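Local atomic coordinates of putative ABC transporter (PDB entry 4PE6), a protein that probably binds a carbohydrate or related sugar acid as the solute-binding component of an ABC transporter. Residues L124-P138 and V255-A267. Residues are numbered along the deposited sequence; the frame is centred on the assembly and turned at random.
Sequences LQNSFVDWATYAAKP and VAVMSDPAQSVAA. With LTH ((2R,3S)-2,3,4-trihydroxybutanoic acid), chain C.
Val255 rests its CG2 near the carbonyl oxygens of Tyr134 and Ala135, and Val257 sets CG1 against Tyr134 CB, Ala135 CB and CD1 of the Trp131 indole. Trp131, its CG anti to the backbone N (chi1 174°), reaches over to the strand, so that Met258 CA makes a CH-pi contact 3.8 Å from the centroid of its five-membered ring. Met258, a selenomethionine, runs alongside the indole, its CE 3.8 Å from Trp131 CZ2. Ser259 OG donates to O4 of the bound trihydroxybutanoic acid (2.6 Å), and O4 also lies at the indole edge, in its plane; an alanine at Trp131 would probably leave Met258 and ligand O4 without the flat indole surface. Asp260 N donates to Asn126 OD1 at 2.7 Å, while a water joins Asn126 ND2 to Asp260 OD2, which also accepts from Trp313 NE1. The Gln263 amide stacks on that of Asn126, planes 15° apart, with Gln263 NE2 hydrogen-bonded to Asp260 O and to Asp113 OD1, itself a ligand partner. Leu124 CD1 packs on Ala266 CB (3.9 Å). The two segments run antiparallel, consistent with two of the interlobe crossings of a type I periplasmic-binding-protein fold, with strand 283-290 between strands 122-126 and 255-258 and Met164 of helix 159-173 against Trp131.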
loop_
_atom_site.group_PDB
_atom_site.type_symbol
_atom_site.label_atom_id
_atom_site.label_comp_id
_atom_site.label_asym_id
_atom_site.label_seq_id
_atom_site.Cartn_x
_atom_site.Cartn_y
_atom_site.Cartn_z
ATOM N N LEU A 124 -5.723 -4.813 -10.339
ATOM C CA LEU A 124 -4.274 -4.709 -10.343
ATOM C C LEU A 124 -3.838 -4.499 -8.907
ATOM O O LEU A 124 -4.112 -3.463 -8.320
ATOM C CB LEU A 124 -3.803 -3.550 -11.215
ATOM C CG LEU A 124 -2.292 -3.537 -11.499
ATOM C CD1 LEU A 124 -2.042 -2.803 -12.803
ATOM C CD2 LEU A 124 -1.458 -2.914 -10.360
ATOM N N GLN A 125 -3.176 -5.496 -8.351
ATOM C CA GLN A 125 -2.888 -5.530 -6.925
ATOM C C GLN A 125 -1.428 -5.846 -6.653
ATOM O O GLN A 125 -0.616 -5.946 -7.575
ATOM C CB GLN A 125 -3.826 -6.544 -6.247
ATOM C CG GLN A 125 -3.526 -8.001 -6.602
ATOM C CD GLN A 125 -4.369 -8.943 -5.792
ATOM O OE1 GLN A 125 -5.336 -9.479 -6.289
ATOM N NE2 GLN A 125 -4.037 -9.104 -4.511
ATOM N N ASN A 126 -1.095 -5.986 -5.382
ATOM C CA ASN A 126 0.146 -6.585 -4.953
ATOM C C ASN A 126 -0.220 -7.800 -4.118
ATOM O O ASN A 126 -1.372 -7.944 -3.670
ATOM C CB ASN A 126 0.964 -5.627 -4.053
ATOM C CG ASN A 126 1.740 -4.533 -4.807
ATOM O OD1 ASN A 126 2.448 -3.743 -4.161
ATOM N ND2 ASN A 126 1.579 -4.429 -6.121
ATOM N N SER A 127 0.764 -8.643 -3.836
ATOM C CA SER A 127 0.540 -9.756 -2.877
ATOM C C SER A 127 0.554 -9.254 -1.431
ATOM O O SER A 127 1.602 -9.129 -0.802
ATOM C CB SER A 127 1.559 -10.867 -3.023
ATOM O OG SER A 127 1.341 -11.841 -2.015
ATOM N N PHE A 128 -0.634 -9.020 -0.900
ATOM C CA PHE A 128 -0.775 -8.617 0.491
ATOM C C PHE A 128 -0.347 -9.735 1.421
ATOM O O PHE A 128 0.230 -9.473 2.473
ATOM C CB PHE A 128 -2.185 -8.126 0.747
ATOM C CG PHE A 128 -2.617 -7.093 -0.238
ATOM C CD1 PHE A 128 -1.884 -5.910 -0.372
ATOM C CD2 PHE A 128 -3.681 -7.309 -1.079
ATOM C CE1 PHE A 128 -2.245 -4.959 -1.312
ATOM C CE2 PHE A 128 -4.050 -6.356 -2.003
ATOM C CZ PHE A 128 -3.327 -5.189 -2.131
ATOM N N VAL A 129 -0.558 -10.979 0.992
ATOM C CA VAL A 129 -0.085 -12.108 1.759
ATOM C C VAL A 129 1.436 -12.088 1.906
ATOM O O VAL A 129 1.947 -12.287 3.000
ATOM C CB VAL A 129 -0.538 -13.441 1.155
ATOM C CG1 VAL A 129 0.146 -14.595 1.866
ATOM C CG2 VAL A 129 -2.058 -13.574 1.286
ATOM N N ASP A 130 2.158 -11.860 0.818
ATOM C CA ASP A 130 3.615 -11.812 0.898
ATOM C C ASP A 130 4.093 -10.703 1.842
ATOM O O ASP A 130 4.990 -10.920 2.651
ATOM C CB ASP A 130 4.230 -11.614 -0.481
ATOM C CG ASP A 130 4.210 -12.883 -1.323
ATOM O OD1 ASP A 130 3.796 -13.946 -0.810
ATOM O OD2 ASP A 130 4.581 -12.795 -2.503
ATOM N N TRP A 131 3.482 -9.521 1.717
ATOM C CA TRP A 131 3.809 -8.390 2.587
ATOM C C TRP A 131 3.623 -8.784 4.030
ATOM O O TRP A 131 4.557 -8.733 4.814
ATOM C CB TRP A 131 2.945 -7.186 2.221
ATOM C CG TRP A 131 3.058 -5.968 3.120
ATOM C CD1 TRP A 131 3.854 -5.802 4.217
ATOM C CD2 TRP A 131 2.300 -4.774 2.990
ATOM N NE1 TRP A 131 3.643 -4.541 4.777
ATOM C CE2 TRP A 131 2.694 -3.899 4.039
ATOM C CE3 TRP A 131 1.316 -4.354 2.096
ATOM C CZ2 TRP A 131 2.138 -2.630 4.212
ATOM C CZ3 TRP A 131 0.769 -3.071 2.265
ATOM C CH2 TRP A 131 1.204 -2.224 3.314
ATOM N N ALA A 132 2.415 -9.213 4.384
ATOM C CA ALA A 132 2.166 -9.598 5.777
ATOM C C ALA A 132 3.135 -10.654 6.288
ATOM O O ALA A 132 3.503 -10.633 7.456
ATOM C CB ALA A 132 0.715 -10.049 5.972
ATOM N N THR A 133 3.556 -11.588 5.415
ATOM C CA THR A 133 4.464 -12.637 5.822
ATOM C C THR A 133 5.866 -12.058 6.038
ATOM O O THR A 133 6.514 -12.357 7.034
ATOM C CB THR A 133 4.473 -13.795 4.781
ATOM O OG1 THR A 133 3.142 -14.303 4.631
ATOM C CG2 THR A 133 5.398 -14.958 5.221
ATOM N N TYR A 134 6.323 -11.217 5.115
ATOM C CA TYR A 134 7.623 -10.554 5.263
ATOM C C TYR A 134 7.677 -9.611 6.471
ATOM O O TYR A 134 8.755 -9.332 6.992
ATOM C CB TYR A 134 7.988 -9.768 4.000
ATOM C CG TYR A 134 8.448 -10.613 2.833
ATOM C CD1 TYR A 134 9.439 -11.582 2.987
ATOM C CD2 TYR A 134 7.912 -10.418 1.555
ATOM C CE1 TYR A 134 9.871 -12.343 1.908
ATOM C CE2 TYR A 134 8.327 -11.173 0.478
ATOM C CZ TYR A 134 9.305 -12.132 0.659
ATOM O OH TYR A 134 9.714 -12.874 -0.408
ATOM N N ALA A 135 6.523 -9.133 6.921
ATOM C CA ALA A 135 6.474 -8.200 8.059
ATOM C C ALA A 135 6.452 -8.964 9.370
ATOM O O ALA A 135 6.972 -8.477 10.372
ATOM C CB ALA A 135 5.252 -7.321 7.966
ATOM N N ALA A 136 5.846 -10.151 9.376
ATOM C CA ALA A 136 5.640 -10.861 10.615
ATOM C C ALA A 136 6.699 -11.935 10.842
ATOM O O ALA A 136 7.320 -11.973 11.904
ATOM C CB ALA A 136 4.252 -11.465 10.658
ATOM N N LYS A 137 6.920 -12.807 9.857
ATOM C CA LYS A 137 7.755 -13.977 10.113
ATOM C C LYS A 137 9.209 -13.654 10.509
ATOM O O LYS A 137 9.698 -14.168 11.518
ATOM C CB LYS A 137 7.704 -14.982 8.951
ATOM C CG LYS A 137 8.358 -16.313 9.285
ATOM C CD LYS A 137 7.947 -17.403 8.299
ATOM C CE LYS A 137 8.651 -18.737 8.542
ATOM N NZ LYS A 137 8.784 -19.062 9.992
ATOM N N PRO A 138 9.911 -12.825 9.718
ATOM C CA PRO A 138 11.277 -12.479 10.124
ATOM C C PRO A 138 11.346 -11.744 11.465
ATOM O O PRO A 138 12.357 -11.849 12.192
ATOM C CB PRO A 138 11.783 -11.564 8.986
ATOM C CG PRO A 138 10.800 -11.679 7.876
ATOM C CD PRO A 138 9.503 -12.140 8.481
ATOM N N VAL A 255 12.280 -4.528 10.123
ATOM C CA VAL A 255 12.168 -4.741 8.665
ATOM C C VAL A 255 11.526 -3.537 7.988
ATOM O O VAL A 255 10.962 -2.662 8.652
ATOM C CB VAL A 255 11.373 -6.008 8.329
ATOM C CG1 VAL A 255 12.110 -7.224 8.848
ATOM C CG2 VAL A 255 9.949 -5.920 8.891
ATOM N N ALA A 256 11.654 -3.473 6.670
ATOM C CA ALA A 256 11.012 -2.437 5.870
ATOM C C ALA A 256 10.445 -3.043 4.607
ATOM O O ALA A 256 11.184 -3.323 3.642
ATOM C CB ALA A 256 12.010 -1.340 5.518
ATOM N N VAL A 257 9.136 -3.255 4.614
ATOM C CA VAL A 257 8.418 -3.833 3.467
ATOM C C VAL A 257 7.006 -3.229 3.373
ATOM O O VAL A 257 6.336 -3.026 4.384
ATOM C CB VAL A 257 8.371 -5.383 3.562
ATOM C CG1 VAL A 257 7.776 -5.838 4.896
ATOM C CG2 VAL A 257 7.605 -5.978 2.388
HETATM N N MSE A 258 6.568 -2.890 2.166
HETATM C CA MSE A 258 5.207 -2.411 1.924
HETATM C C MSE A 258 4.857 -2.739 0.501
HETATM O O MSE A 258 5.723 -3.094 -0.312
HETATM C CB MSE A 258 5.056 -0.879 2.088
HETATM C CG MSE A 258 5.395 -0.399 3.478
HETATM SE SE MSE A 258 4.790 1.448 3.806
HETATM C CE MSE A 258 2.872 1.064 4.147
ATOM N N SER A 259 3.575 -2.650 0.198
ATOM C CA SER A 259 3.093 -2.584 -1.170
ATOM C C SER A 259 3.673 -1.383 -1.912
ATOM O O SER A 259 4.251 -0.457 -1.289
ATOM C CB SER A 259 1.567 -2.514 -1.180
ATOM O OG SER A 259 1.122 -1.362 -0.462
ATOM N N ASP A 260 3.462 -1.391 -3.222
ATOM C CA ASP A 260 3.967 -0.375 -4.149
ATOM C C ASP A 260 2.958 0.731 -4.353
ATOM O O ASP A 260 1.890 0.493 -4.913
ATOM C CB ASP A 260 4.269 -1.050 -5.497
ATOM C CG ASP A 260 4.748 -0.087 -6.574
ATOM O OD1 ASP A 260 5.301 1.002 -6.279
ATOM O OD2 ASP A 260 4.587 -0.446 -7.753
ATOM N N PRO A 261 3.277 1.961 -3.892
ATOM C CA PRO A 261 2.365 3.076 -4.133
ATOM C C PRO A 261 2.115 3.331 -5.613
ATOM O O PRO A 261 1.045 3.817 -5.969
ATOM C CB PRO A 261 3.079 4.285 -3.497
ATOM C CG PRO A 261 4.034 3.701 -2.528
ATOM C CD PRO A 261 4.450 2.373 -3.108
ATOM N N ALA A 262 3.091 3.003 -6.461
ATOM C CA ALA A 262 2.969 3.183 -7.878
ATOM C C ALA A 262 2.099 2.142 -8.581
ATOM O O ALA A 262 2.062 2.086 -9.791
ATOM C CB ALA A 262 4.357 3.285 -8.524
ATOM N N GLN A 263 1.355 1.332 -7.832
ATOM C CA GLN A 263 0.227 0.655 -8.436
ATOM C C GLN A 263 -0.702 1.629 -9.154
ATOM O O GLN A 263 -1.332 1.253 -10.133
ATOM C CB GLN A 263 -0.569 -0.111 -7.419
ATOM C CG GLN A 263 0.079 -1.397 -6.952
ATOM C CD GLN A 263 -0.688 -1.979 -5.793
ATOM O OE1 GLN A 263 -1.559 -2.814 -5.992
ATOM N NE2 GLN A 263 -0.379 -1.521 -4.562
ATOM N N SER A 264 -0.789 2.877 -8.676
ATOM C CA SER A 264 -1.595 3.868 -9.341
ATOM C C SER A 264 -1.101 4.199 -10.761
ATOM O O SER A 264 -1.905 4.487 -11.664
ATOM C CB SER A 264 -1.676 5.154 -8.500
ATOM O OG SER A 264 -0.381 5.722 -8.353
ATOM N N VAL A 265 0.215 4.206 -10.931
ATOM C CA VAL A 265 0.810 4.503 -12.217
ATOM C C VAL A 265 0.616 3.304 -13.143
ATOM O O VAL A 265 0.284 3.453 -14.308
ATOM C CB VAL A 265 2.306 4.786 -12.074
ATOM C CG1 VAL A 265 2.932 4.972 -13.430
ATOM C CG2 VAL A 265 2.547 6.029 -11.220
ATOM N N ALA A 266 0.822 2.110 -12.614
ATOM C CA ALA A 266 0.547 0.899 -13.397
ATOM C C ALA A 266 -0.929 0.843 -13.814
ATOM O O ALA A 266 -1.248 0.411 -14.906
ATOM C CB ALA A 266 0.922 -0.344 -12.602
ATOM N N ALA A 267 -1.829 1.272 -12.929
ATOM C CA ALA A 267 -3.264 1.302 -13.240
ATOM C C ALA A 267 -3.565 2.297 -14.373
ATOM O O ALA A 267 -4.402 2.033 -15.223
ATOM C CB ALA A 267 -4.060 1.647 -11.996
HETATM O O1 LTH C . -0.603 1.516 3.181
HETATM C C1 LTH C . -1.686 1.669 2.504
HETATM O O LTH C . -2.478 2.631 2.593
HETATM C C2 LTH C . -2.012 0.627 1.406
HETATM O O2 LTH C . -3.287 0.915 0.777
HETATM C C3 LTH C . -2.089 -0.778 1.964
HETATM O O3 LTH C . -3.089 -0.842 2.978
HETATM C C4 LTH C . -2.482 -1.745 0.829
HETATM O O4 LTH C . -1.381 -1.721 -0.117
HETATM O O HOH W 1 3.666 -3.114 -7.891
#